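Local coordinates for putative uncharacterized protein (Archaeoglobus fulgidus, PDB 3VU0) that is the C-terminal globular domain of AglB, an archaeal protein named oligosaccharyltransferase and a member of the OST core clan, at residues T69-E74 with F128-L133; A33-W38 with R86-V91. All coordinates share one frame; numbering follows the deposited sequence.

Interaction 1 of 2, residues T69-E74 with F128-L133; sequences TAQSEE and FNKTML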
ATOM      1  N   THR A  69       0.648  -3.606  -7.550  1.00 14.26           N
ATOM      2  CA  THR A  69       1.246  -4.593  -8.443  1.00 15.99           C
ATOM      3  C   THR A  69       1.865  -3.977  -9.694  1.00 17.35           C
ATOM      4  O   THR A  69       2.403  -4.689 -10.539  1.00 18.38           O
ATOM      5  CB  THR A  69       0.221  -5.672  -8.853  1.00 15.63           C
ATOM      6  OG1 THR A  69      -0.916  -5.058  -9.467  1.00 15.42           O
ATOM      7  CG2 THR A  69      -0.237  -6.455  -7.628  1.00 14.31           C
ATOM      8  N   ALA A  70       1.796  -2.654  -9.809  1.00 16.74           N
ATOM      9  CA  ALA A  70       2.370  -1.965 -10.960  1.00 16.27           C
ATOM     10  C   ALA A  70       3.885  -2.147 -10.976  1.00 17.95           C
ATOM     11  O   ALA A  70       4.527  -2.150  -9.925  1.00 16.82           O
ATOM     12  CB  ALA A  70       2.030  -0.480 -10.907  1.00 15.29           C
ATOM     13  N   GLN A  71       4.458  -2.289 -12.168  1.00 19.55           N
ATOM     14  CA  GLN A  71       5.901  -2.468 -12.289  1.00 22.33           C
ATOM     15  C   GLN A  71       6.651  -1.205 -12.701  1.00 24.87           C
ATOM     16  O   GLN A  71       7.879  -1.195 -12.758  1.00 26.99           O
ATOM     17  CB  GLN A  71       6.207  -3.596 -13.268  1.00 25.18           C
ATOM     18  CG  GLN A  71       5.696  -4.945 -12.798  1.00 25.55           C
ATOM     19  CD  GLN A  71       6.016  -6.043 -13.780  1.00 29.50           C
ATOM     20  OE1 GLN A  71       7.178  -6.363 -14.008  1.00 29.76           O
ATOM     21  NE2 GLN A  71       4.982  -6.617 -14.382  1.00 29.89           N
ATOM     22  N   SER A  72       5.914  -0.139 -12.989  1.00 26.32           N
ATOM     23  CA  SER A  72       6.538   1.125 -13.366  1.00 26.84           C
ATOM     24  C   SER A  72       5.809   2.258 -12.668  1.00 25.72           C
ATOM     25  O   SER A  72       4.590   2.207 -12.504  1.00 25.76           O
ATOM     26  CB  SER A  72       6.473   1.336 -14.881  1.00 27.03           C
ATOM     27  OG  SER A  72       5.144   1.564 -15.308  1.00 26.90           O
ATOM     28  N   GLU A  73       6.559   3.273 -12.249  1.00 25.04           N
ATOM     29  CA  GLU A  73       5.968   4.426 -11.580  1.00 24.88           C
ATOM     30  C   GLU A  73       4.966   5.104 -12.500  1.00 24.18           C
ATOM     31  O   GLU A  73       3.958   5.649 -12.054  1.00 22.20           O
ATOM     32  CB  GLU A  73       7.043   5.443 -11.196  1.00 25.13           C
ATOM     33  CG  GLU A  73       7.758   5.154  -9.893  1.00 27.00           C
ATOM     34  CD  GLU A  73       8.650   6.303  -9.468  1.00 26.91           C
ATOM     35  OE1 GLU A  73       9.776   6.415  -9.995  1.00 28.26           O
ATOM     36  OE2 GLU A  73       8.212   7.106  -8.618  1.00 26.22           O
ATOM     37  N   GLU A  74       5.260   5.064 -13.793  1.00 24.65           N
ATOM     38  CA  GLU A  74       4.405   5.682 -14.790  1.00 26.05           C
ATOM     39  C   GLU A  74       2.991   5.119 -14.708  1.00 26.30           C
ATOM     40  O   GLU A  74       2.019   5.872 -14.663  1.00 25.57           O
ATOM     41  CB  GLU A  74       4.995   5.449 -16.177  1.00 27.96           C
ATOM     42  CG  GLU A  74       4.841   6.621 -17.109  1.00 29.20           C
ATOM     43  CD  GLU A  74       5.783   6.531 -18.286  1.00 29.95           C
ATOM     44  OE1 GLU A  74       5.612   5.620 -19.120  1.00 31.07           O
ATOM     45  OE2 GLU A  74       6.703   7.370 -18.367  1.00 30.18           O
ATOM     46  N   PHE A 128       6.876 -10.048  -7.432  1.00 10.15           N
ATOM     47  CA  PHE A 128       6.806  -9.114  -6.307  1.00 10.71           C
ATOM     48  C   PHE A 128       7.983  -8.140  -6.294  1.00 11.28           C
ATOM     49  O   PHE A 128       7.811  -6.940  -6.059  1.00 10.14           O
ATOM     50  CB  PHE A 128       6.782  -9.870  -4.975  1.00 11.14           C
ATOM     51  CG  PHE A 128       6.972  -8.982  -3.777  1.00 11.83           C
ATOM     52  CD1 PHE A 128       5.974  -8.088  -3.387  1.00 11.03           C
ATOM     53  CD2 PHE A 128       8.174  -8.993  -3.073  1.00 11.50           C
ATOM     54  CE1 PHE A 128       6.174  -7.217  -2.318  1.00 12.01           C
ATOM     55  CE2 PHE A 128       8.386  -8.123  -1.999  1.00 12.66           C
ATOM     56  CZ  PHE A 128       7.386  -7.234  -1.624  1.00 13.33           C
ATOM     57  N   ASN A 129       9.178  -8.653  -6.552  1.00  9.71           N
ATOM     58  CA  ASN A 129      10.361  -7.815  -6.522  1.00 12.34           C
ATOM     59  C   ASN A 129      10.411  -6.701  -7.566  1.00 13.04           C
ATOM     60  O   ASN A 129      11.276  -5.837  -7.495  1.00 13.79           O
ATOM     61  CB  ASN A 129      11.624  -8.683  -6.599  1.00 13.51           C
ATOM     62  CG  ASN A 129      11.843  -9.498  -5.326  1.00 14.46           C
ATOM     63  OD1 ASN A 129      11.388  -9.115  -4.246  1.00 13.98           O
ATOM     64  ND2 ASN A 129      12.554 -10.615  -5.447  1.00 14.73           N
ATOM     65  N   LYS A 130       9.473  -6.705  -8.512  1.00 12.97           N
ATOM     66  CA  LYS A 130       9.426  -5.671  -9.549  1.00 14.47           C
ATOM     67  C   LYS A 130       8.276  -4.686  -9.309  1.00 14.09           C
ATOM     68  O   LYS A 130       8.119  -3.712 -10.049  1.00 13.14           O
ATOM     69  CB  LYS A 130       9.217  -6.303 -10.930  1.00 16.08           C
ATOM     70  CG  LYS A 130      10.267  -7.310 -11.362  1.00 19.84           C
ATOM     71  CD  LYS A 130       9.809  -8.031 -12.627  1.00 19.78           C
ATOM     72  CE  LYS A 130      10.797  -9.103 -13.049  1.00 23.57           C
ATOM     73  NZ  LYS A 130      10.260  -9.902 -14.187  1.00 23.54           N
ATOM     74  N   THR A 131       7.477  -4.933  -8.277  1.00 12.92           N
ATOM     75  CA  THR A 131       6.320  -4.085  -8.012  1.00 13.25           C
ATOM     76  C   THR A 131       6.548  -2.832  -7.172  1.00 14.80           C
ATOM     77  O   THR A 131       7.569  -2.675  -6.502  1.00 12.38           O
ATOM     78  CB  THR A 131       5.193  -4.879  -7.323  1.00 14.76           C
ATOM     79  OG1 THR A 131       5.571  -5.159  -5.969  1.00 13.89           O
ATOM     80  CG2 THR A 131       4.928  -6.190  -8.060  1.00 13.92           C
HETATM   81  N   MSE A 132       5.557  -1.946  -7.222  1.00 13.41           N
HETATM   82  CA  MSE A 132       5.574  -0.706  -6.464  1.00 14.69           C
HETATM   83  C   MSE A 132       5.628  -1.014  -4.970  1.00 12.05           C
HETATM   84  O   MSE A 132       6.299  -0.321  -4.212  1.00 12.49           O
HETATM   85  CB  MSE A 132       4.314   0.110  -6.766  1.00 16.28           C
HETATM   86  CG  MSE A 132       4.331   0.801  -8.118  1.00 23.39           C
HETATM   87 SE   MSE A 132       5.756   2.100  -8.195  1.00 36.14          SE
HETATM   88  CE  MSE A 132       5.193   3.235  -6.734  1.00 27.87           C
ATOM     89  N   LEU A 133       4.902  -2.048  -4.554  1.00 12.80           N
ATOM     90  CA  LEU A 133       4.875  -2.442  -3.149  1.00 13.39           C
ATOM     91  C   LEU A 133       6.287  -2.741  -2.663  1.00 12.78           C
ATOM     92  O   LEU A 133       6.669  -2.362  -1.562  1.00 12.90           O
ATOM     93  CB  LEU A 133       3.987  -3.673  -2.959  1.00 13.19           C
ATOM     94  CG  LEU A 133       3.898  -4.218  -1.530  1.00 13.20           C
ATOM     95  CD1 LEU A 133       3.510  -3.108  -0.563  1.00 12.57           C
ATOM     96  CD2 LEU A 133       2.876  -5.350  -1.483  1.00 12.52           C
TER
HETATM   97  O   HOH W   1       9.918  -3.001 -12.042  1.00 34.39           O

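Interaction 2 of 2, residues A33-W38 with R86-V91; sequences AVLSWW and RYVVTV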
ATOM      1  N   ALA A  33      -6.569  11.932  -1.088  1.00 18.03           N
ATOM      2  CA  ALA A  33      -6.848  10.657  -0.447  1.00 16.40           C
ATOM      3  C   ALA A  33      -5.557   9.938  -0.076  1.00 15.92           C
ATOM      4  O   ALA A  33      -4.483  10.251  -0.588  1.00 15.02           O
ATOM      5  CB  ALA A  33      -7.688   9.779  -1.373  1.00 17.25           C
ATOM      6  N   VAL A  34      -5.680   8.979   0.832  1.00 14.85           N
ATOM      7  CA  VAL A  34      -4.556   8.174   1.271  1.00 13.41           C
ATOM      8  C   VAL A  34      -4.775   6.785   0.683  1.00 13.45           C
ATOM      9  O   VAL A  34      -5.832   6.186   0.883  1.00 14.12           O
ATOM     10  CB  VAL A  34      -4.514   8.077   2.802  1.00 12.58           C
ATOM     11  CG1 VAL A  34      -3.383   7.150   3.232  1.00 13.63           C
ATOM     12  CG2 VAL A  34      -4.333   9.470   3.401  1.00 13.85           C
ATOM     13  N   LEU A  35      -3.787   6.277  -0.046  1.00 12.97           N
ATOM     14  CA  LEU A  35      -3.915   4.958  -0.652  1.00 14.04           C
ATOM     15  C   LEU A  35      -3.235   3.879   0.180  1.00 13.95           C
ATOM     16  O   LEU A  35      -2.096   4.035   0.621  1.00 13.19           O
ATOM     17  CB  LEU A  35      -3.337   4.967  -2.076  1.00 13.79           C
ATOM     18  CG  LEU A  35      -3.540   3.722  -2.955  1.00 16.15           C
ATOM     19  CD1 LEU A  35      -3.266   4.070  -4.412  1.00 14.80           C
ATOM     20  CD2 LEU A  35      -2.628   2.592  -2.493  1.00 16.88           C
ATOM     21  N   SER A  36      -3.962   2.791   0.407  1.00 14.27           N
ATOM     22  CA  SER A  36      -3.452   1.649   1.161  1.00 15.02           C
ATOM     23  C   SER A  36      -4.322   0.461   0.784  1.00 15.34           C
ATOM     24  O   SER A  36      -5.203   0.585  -0.070  1.00 15.88           O
ATOM     25  CB  SER A  36      -3.553   1.898   2.665  1.00 15.13           C
ATOM     26  OG  SER A  36      -2.829   0.912   3.383  1.00 16.25           O
ATOM     27  N   TRP A  37      -4.081  -0.687   1.409  1.00 14.48           N
ATOM     28  CA  TRP A  37      -4.892  -1.868   1.124  1.00 13.72           C
ATOM     29  C   TRP A  37      -6.249  -1.638   1.794  1.00 14.54           C
ATOM     30  O   TRP A  37      -6.324  -0.996   2.841  1.00 14.17           O
ATOM     31  CB  TRP A  37      -4.218  -3.120   1.688  1.00 14.48           C
ATOM     32  CG  TRP A  37      -4.847  -4.410   1.225  1.00 14.23           C
ATOM     33  CD1 TRP A  37      -5.064  -5.523   1.983  1.00 14.76           C
ATOM     34  CD2 TRP A  37      -5.316  -4.724  -0.094  1.00 13.71           C
ATOM     35  NE1 TRP A  37      -5.640  -6.508   1.222  1.00 14.58           N
ATOM     36  CE2 TRP A  37      -5.806  -6.048  -0.056  1.00 16.57           C
ATOM     37  CE3 TRP A  37      -5.369  -4.019  -1.303  1.00 14.06           C
ATOM     38  CZ2 TRP A  37      -6.345  -6.685  -1.186  1.00 18.16           C
ATOM     39  CZ3 TRP A  37      -5.906  -4.652  -2.428  1.00 16.25           C
ATOM     40  CH2 TRP A  37      -6.385  -5.970  -2.359  1.00 16.09           C
ATOM     41  N   TRP A  38      -7.318  -2.176   1.215  1.00 13.75           N
ATOM     42  CA  TRP A  38      -8.647  -1.946   1.769  1.00 14.33           C
ATOM     43  C   TRP A  38      -8.871  -2.380   3.219  1.00 15.89           C
ATOM     44  O   TRP A  38      -9.711  -1.805   3.907  1.00 15.60           O
ATOM     45  CB  TRP A  38      -9.723  -2.563   0.861  1.00 16.50           C
ATOM     46  CG  TRP A  38      -9.788  -4.045   0.899  1.00 16.31           C
ATOM     47  CD1 TRP A  38      -9.021  -4.923   0.188  1.00 17.65           C
ATOM     48  CD2 TRP A  38     -10.657  -4.835   1.712  1.00 18.73           C
ATOM     49  NE1 TRP A  38      -9.362  -6.216   0.509  1.00 18.38           N
ATOM     50  CE2 TRP A  38     -10.364  -6.190   1.445  1.00 19.51           C
ATOM     51  CE3 TRP A  38     -11.659  -4.529   2.643  1.00 20.25           C
ATOM     52  CZ2 TRP A  38     -11.036  -7.242   2.077  1.00 20.68           C
ATOM     53  CZ3 TRP A  38     -12.332  -5.580   3.274  1.00 22.74           C
ATOM     54  CH2 TRP A  38     -12.013  -6.918   2.984  1.00 21.58           C
ATOM     55  N   ARG A  86      -2.261  11.547  -2.313  1.00 15.83           N
ATOM     56  CA  ARG A  86      -1.171  12.400  -1.843  1.00 17.17           C
ATOM     57  C   ARG A  86      -0.212  11.608  -0.953  1.00 15.98           C
ATOM     58  O   ARG A  86       0.973  11.932  -0.855  1.00 15.87           O
ATOM     59  CB  ARG A  86      -1.724  13.598  -1.061  1.00 18.04           C
ATOM     60  CG  ARG A  86      -0.648  14.564  -0.581  1.00 21.41           C
ATOM     61  CD  ARG A  86      -1.251  15.781   0.119  1.00 25.01           C
ATOM     62  NE  ARG A  86      -2.088  16.579  -0.771  1.00 27.31           N
ATOM     63  CZ  ARG A  86      -2.756  17.664  -0.390  1.00 27.68           C
ATOM     64  NH1 ARG A  86      -2.682  18.077   0.868  1.00 27.72           N
ATOM     65  NH2 ARG A  86      -3.496  18.335  -1.265  1.00 25.93           N
ATOM     66  N   TYR A  87      -0.732  10.566  -0.312  1.00 14.70           N
ATOM     67  CA  TYR A  87       0.073   9.725   0.569  1.00 13.16           C
ATOM     68  C   TYR A  87      -0.262   8.257   0.364  1.00 14.34           C
ATOM     69  O   TYR A  87      -1.391   7.913   0.015  1.00 13.41           O
ATOM     70  CB  TYR A  87      -0.190  10.090   2.032  1.00 13.23           C
ATOM     71  CG  TYR A  87       0.088  11.542   2.340  1.00 14.49           C
ATOM     72  CD1 TYR A  87       1.396  12.022   2.401  1.00 16.05           C
ATOM     73  CD2 TYR A  87      -0.958  12.440   2.542  1.00 16.02           C
ATOM     74  CE1 TYR A  87       1.657  13.368   2.654  1.00 15.77           C
ATOM     75  CE2 TYR A  87      -0.709  13.790   2.793  1.00 15.25           C
ATOM     76  CZ  TYR A  87       0.601  14.245   2.849  1.00 16.62           C
ATOM     77  OH  TYR A  87       0.857  15.568   3.105  1.00 16.93           O
ATOM     78  N   VAL A  88       0.728   7.397   0.590  1.00 12.42           N
ATOM     79  CA  VAL A  88       0.548   5.956   0.449  1.00 12.12           C
ATOM     80  C   VAL A  88       1.009   5.288   1.738  1.00 11.69           C
ATOM     81  O   VAL A  88       2.028   5.668   2.303  1.00 11.98           O
ATOM     82  CB  VAL A  88       1.383   5.395  -0.721  1.00 13.79           C
ATOM     83  CG1 VAL A  88       1.222   3.878  -0.795  1.00 12.68           C
ATOM     84  CG2 VAL A  88       0.950   6.041  -2.031  1.00 13.84           C
ATOM     85  N   VAL A  89       0.243   4.312   2.215  1.00 12.52           N
ATOM     86  CA  VAL A  89       0.607   3.589   3.426  1.00 11.18           C
ATOM     87  C   VAL A  89       0.814   2.114   3.105  1.00 11.57           C
ATOM     88  O   VAL A  89      -0.074   1.456   2.560  1.00 11.16           O
ATOM     89  CB  VAL A  89      -0.488   3.717   4.518  1.00 12.38           C
ATOM     90  CG1 VAL A  89      -0.107   2.889   5.747  1.00 11.06           C
ATOM     91  CG2 VAL A  89      -0.658   5.171   4.907  1.00 14.56           C
ATOM     92  N   THR A  90       2.002   1.606   3.416  1.00 12.72           N
ATOM     93  CA  THR A  90       2.309   0.201   3.176  1.00 12.29           C
ATOM     94  C   THR A  90       2.472  -0.494   4.519  1.00 12.22           C
ATOM     95  O   THR A  90       2.752   0.148   5.529  1.00 10.77           O
ATOM     96  CB  THR A  90       3.612   0.018   2.351  1.00 11.44           C
ATOM     97  OG1 THR A  90       4.718   0.579   3.069  1.00 13.93           O
ATOM     98  CG2 THR A  90       3.487   0.706   0.998  1.00 13.48           C
ATOM     99  N   VAL A  91       2.302  -1.811   4.527  1.00 13.39           N
ATOM    100  CA  VAL A  91       2.413  -2.578   5.764  1.00 13.72           C
ATOM    101  C   VAL A  91       3.196  -3.852   5.480  1.00 13.11           C
ATOM    102  O   VAL A  91       3.027  -4.463   4.425  1.00 11.11           O
ATOM    103  CB  VAL A  91       1.010  -2.937   6.301  1.00 14.44           C
ATOM    104  CG1 VAL A  91       1.118  -3.582   7.674  1.00 16.00           C
ATOM    105  CG2 VAL A  91       0.150  -1.688   6.359  1.00 13.71           C
TER

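Interaction 1 of 2, residues T69-E74 with F128-L133
Ala70 and Met132 (selenomethionine in this structure) join two chain segments that meet at 77° to each other, each just as it turns into a helix. The Met132 N-H reaches the Ala70 O head-on, 2.9 Å from Met132 N to Ala70 O; the N-H...O angle is only 132°, so the bond is bent at the hydrogen although the donor lies nearly in line with the carbonyl. The same oxygen also receives the CA-H of Thr131, at 3.3 Å from Thr131 CA to Ala70 O. A second CA-H contact runs the other way, from Gln71 CA to Lys130 O at 3.4 Å, and a water donates to both Gln71 O and Lys130 O, bridging the two backbones. Ser72 and Thr131 are the N-caps of helices 73-83 and 132-138. Thr131 also closes a type I turn: its backbone N and its OG1 both donate to Phe128 O, OG1 on a lone pair in the carbonyl plane.

Among the side chains, Met132 contributes the largest share of the buried surface. Its CG, beside the backbone N (chi1 -75°), lies 3.8 Å from Ala70 CB, and the bend at chi2 directs SE to Glu73, where it sits 4.0 Å from Glu73 CG; the two chains cross at about a right angle. Gln71 and Lys130 run side by side in the same direction, with Gln71 OE1 3.4 Å from Lys130 CD, a contact with the aliphatic part of the lysine. Thr131 CG2 lies 3.8 Å from Thr69 O.

The Glu73 carboxylate accepts hydrogen bonds from the backbone N atoms of Thr145 and His146, and Met132 also rests on Phe147 of strand 147-153. Helix 105-112 also packs here, Ile108 and Ala112 touching Thr69 and Phe105 touching Thr131.

Interaction 2 of 2, residues A33-W38 with R86-V91
Ser36 points its OG anti to its own backbone N (chi1 -169°), which carries the hydroxyl to the Val89 carbonyl; Val34, with CG1 likewise anti (176°), sends that methyl to the Val89 side chain. These groups sit on a short parallel beta pairing in the mixed sheet, strand 33-35 beside strand 85-91, with Val34 in register with Tyr87 and Leu35 with Val88. Backbone bonds stitch the pair: Arg86 N to Ala33 O, Leu35 N to Tyr87 O and Val89 N to Leu35 O, the last at 2.8 Å between Val89 N and Leu35 O.

The two faces of the sheet are lined differently. Val34 CG1 and Val89 CG2 meet 3.8 Å apart, on the face where Met14 and Trp7 of helix 5-17 pack. Leu35 and Val88 project to the other face, against Phe67 of helix 61-69. Arg86 lays its CG over one face of the Tyr87 ring, offset toward the rim, and its guanidinium forms salt bridges with Asp31 and Glu19.

Ser36 OG donates to Val89 O over 2.9 Å, coming from 40° above the carbonyl plane.

Overall arrangement
From the N terminus, the chain runs through helix 5-17 to strand 33-35, then through helices 41-46, 61-69 and 73-83 before strand 85-91 returns beside the first strand and closes interaction 2. Interaction 1 starts within that loop, at 69-74, and closes far beyond it at 128-133, after helices 105-112 and 121-128; the two loops therefore cross. Interaction 2 joins outermost strand 33-35 to strand 85-91 of the sheet, whereas interaction 1 ties the join of helices 61-69 and 73-83 to the start of helix 132-138. Their centres lie about 15 Å apart, and they touch where Leu133 CD1 packs 4.1 Å from Thr90 CG2.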